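PDB 5GKE: endonuclease EndoMS from Thermococcus kodakarensis KOD1, which binds double-stranded DNA and, as a mismatch restriction endonuclease, cleaves it through a nuclease domain that binds magnesium. Local coordinates for residues Ala35-His40 against Leu105-Glu110. The protein carries 1 engineered substitution. Numbering follows the deposited sequence.
Sequences ARCKVH and LEVELE
Glu-110 reaches across to segment 35-40 and sets its carboxylate between the side chains of Arg-36 and Lys-38. The Arg-36 chain crosses it at about a right angle, bending at chi3 (-36°), which sets one face of the guanidinium against the Glu-110 backbone carbon and CB: Arg-36 NH1 lies 3.4 Å from Glu-110 CB but 3.7 Å from OE1, a long salt bridge, with the two planes 58° apart. The stronger partners of these groups lie nearby, Glu-111 for the arginine and Ser-51, hydrogen-bonded to OE1, for the glutamate. On the other side, Glu-110 OE2 lies 3.4 Å from Lys-38 CE, along the extended aliphatic chain, while the ammonium stays beyond salt-bridge range. Were Glu-110 cut back to an alanine, Ser-51 would probably lose this acceptor, and Arg-36 and Lys-38 a neighbouring negative charge. Lys-38 also runs alongside Glu-108, both pointing the same way, with Lys-38 CD 3.5 Å from Glu-108 OE1. Glu-108 OE1 also approaches the edge of the His-40 ring in its plane, 3.9 Å from NE2, although Asn-91 binds the other carboxylate oxygen and Glu-48 takes the ring's ND1. Beneath these polar groups, strands 30-42 and 103-109 pair antiparallel within the curled sheet of the N-terminal PH-like domain. Lys-38/Glu-108 and His-40/Glu-106 are the hydrogen-bonded pairs; Glu-106 N to His-40 O is short at 2.6 Å and nearly straight. The other face, with Cys-37, Val-39, Val-107 and Leu-109, is buried and largely apolar. With Val-39 CG1 anti to the backbone N (chi1 -175°), this methyl meets Leu-105 CD1 at 3.7 Å, the two side chains crossing obliquely. Cys-37 CB rests near Val-107 CG1, and Val-107 continues onto Phe-64, Ile-66 and Leu-94; Leu-105 also packs on a guanine base of the bound DNA.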
loop_
_atom_site.group_PDB
_atom_site.type_symbol
_atom_site.label_atom_id
_atom_site.label_comp_id
_atom_site.label_asym_id
_atom_site.label_seq_id
_atom_site.Cartn_x
_atom_site.Cartn_y
_atom_site.Cartn_z
ATOM N N ALA A 35 24.534 -2.446 0.648
ATOM C CA ALA A 35 25.382 -1.688 1.549
ATOM C C ALA A 35 25.029 -1.898 3.003
ATOM O O ALA A 35 23.899 -2.234 3.327
ATOM C CB ALA A 35 25.295 -0.201 1.215
ATOM N N ARG A 36 26.001 -1.673 3.879
ATOM C CA ARG A 36 25.699 -1.459 5.274
ATOM C C ARG A 36 25.368 0.014 5.421
ATOM O O ARG A 36 26.121 0.878 4.968
ATOM C CB ARG A 36 26.862 -1.849 6.183
ATOM C CG ARG A 36 26.419 -2.154 7.598
ATOM C CD ARG A 36 27.525 -1.931 8.601
ATOM N NE ARG A 36 28.808 -2.318 8.037
ATOM C CZ ARG A 36 29.896 -1.560 8.086
ATOM N NH1 ARG A 36 29.857 -0.376 8.692
ATOM N NH2 ARG A 36 31.022 -1.989 7.533
ATOM N N CYS A 37 24.247 0.317 6.055
ATOM C CA CYS A 37 23.833 1.709 6.129
ATOM C C CYS A 37 23.013 2.057 7.359
ATOM O O CYS A 37 22.563 1.183 8.097
ATOM C CB CYS A 37 23.045 2.079 4.872
ATOM S SG CYS A 37 21.554 1.127 4.614
ATOM N N LYS A 38 22.877 3.358 7.579
ATOM C CA LYS A 38 21.911 3.927 8.505
ATOM C C LYS A 38 20.913 4.761 7.690
ATOM O O LYS A 38 21.273 5.321 6.646
ATOM C CB LYS A 38 22.604 4.800 9.556
ATOM C CG LYS A 38 23.525 4.071 10.531
ATOM C CD LYS A 38 24.304 5.111 11.317
ATOM C CE LYS A 38 25.081 4.527 12.479
ATOM N NZ LYS A 38 25.833 5.623 13.158
ATOM N N VAL A 39 19.666 4.851 8.141
ATOM C CA VAL A 39 18.680 5.615 7.390
ATOM C C VAL A 39 17.956 6.632 8.274
ATOM O O VAL A 39 17.438 6.311 9.346
ATOM C CB VAL A 39 17.645 4.696 6.710
ATOM C CG1 VAL A 39 16.694 5.531 5.830
ATOM C CG2 VAL A 39 18.350 3.649 5.858
ATOM N N HIS A 40 17.929 7.872 7.816
ATOM C CA HIS A 40 17.301 8.938 8.578
ATOM C C HIS A 40 16.201 9.510 7.698
ATOM O O HIS A 40 16.454 9.880 6.551
ATOM C CB HIS A 40 18.335 9.989 8.990
ATOM C CG HIS A 40 19.653 9.402 9.402
ATOM N ND1 HIS A 40 19.851 8.808 10.629
ATOM C CD2 HIS A 40 20.829 9.294 8.732
ATOM C CE1 HIS A 40 21.097 8.365 10.703
ATOM N NE2 HIS A 40 21.709 8.645 9.567
ATOM N N LEU A 105 15.043 11.983 2.825
ATOM C CA LEU A 105 15.432 10.626 3.169
ATOM C C LEU A 105 16.954 10.499 3.140
ATOM O O LEU A 105 17.542 10.542 2.100
ATOM C CB LEU A 105 14.789 9.639 2.181
ATOM C CG LEU A 105 15.026 8.154 2.431
ATOM C CD1 LEU A 105 14.639 7.823 3.860
ATOM C CD2 LEU A 105 14.232 7.306 1.456
ATOM N N GLU A 106 17.622 10.320 4.262
ATOM C CA GLU A 106 19.079 10.250 4.176
ATOM C C GLU A 106 19.596 8.835 4.345
ATOM O O GLU A 106 19.299 8.171 5.352
ATOM C CB GLU A 106 19.726 11.161 5.217
ATOM C CG GLU A 106 19.732 12.616 4.828
ATOM C CD GLU A 106 20.496 13.473 5.808
ATOM O OE1 GLU A 106 20.595 13.079 6.991
ATOM O OE2 GLU A 106 20.997 14.540 5.398
ATOM N N VAL A 107 20.372 8.362 3.371
ATOM C CA VAL A 107 20.988 7.047 3.526
ATOM C C VAL A 107 22.497 7.164 3.627
ATOM O O VAL A 107 23.185 7.422 2.633
ATOM C CB VAL A 107 20.639 6.096 2.373
ATOM C CG1 VAL A 107 21.260 4.732 2.621
ATOM C CG2 VAL A 107 19.148 5.970 2.226
ATOM N N GLU A 108 23.002 6.943 4.838
ATOM C CA GLU A 108 24.426 6.981 5.102
ATOM C C GLU A 108 25.059 5.661 4.693
ATOM O O GLU A 108 24.761 4.622 5.275
ATOM C CB GLU A 108 24.685 7.248 6.581
ATOM C CG GLU A 108 26.156 7.491 6.904
ATOM C CD GLU A 108 26.451 7.523 8.400
ATOM O OE1 GLU A 108 25.503 7.693 9.204
ATOM O OE2 GLU A 108 27.639 7.376 8.767
ATOM N N LEU A 109 25.967 5.690 3.726
ATOM C CA LEU A 109 26.563 4.446 3.268
ATOM C C LEU A 109 27.839 4.194 4.050
ATOM O O LEU A 109 28.847 4.855 3.828
ATOM C CB LEU A 109 26.850 4.526 1.776
ATOM C CG LEU A 109 25.627 4.854 0.928
ATOM C CD1 LEU A 109 26.029 5.163 -0.505
ATOM C CD2 LEU A 109 24.666 3.686 0.959
ATOM N N GLU A 110 27.795 3.234 4.964
ATOM C CA GLU A 110 28.952 2.944 5.798
ATOM C C GLU A 110 29.943 2.034 5.090
ATOM O O GLU A 110 31.146 2.237 5.186
ATOM C CB GLU A 110 28.509 2.319 7.112
ATOM C CG GLU A 110 27.635 3.235 7.924
ATOM C CD GLU A 110 27.138 2.588 9.189
ATOM O OE1 GLU A 110 26.623 1.446 9.111
ATOM O OE2 GLU A 110 27.274 3.225 10.260
#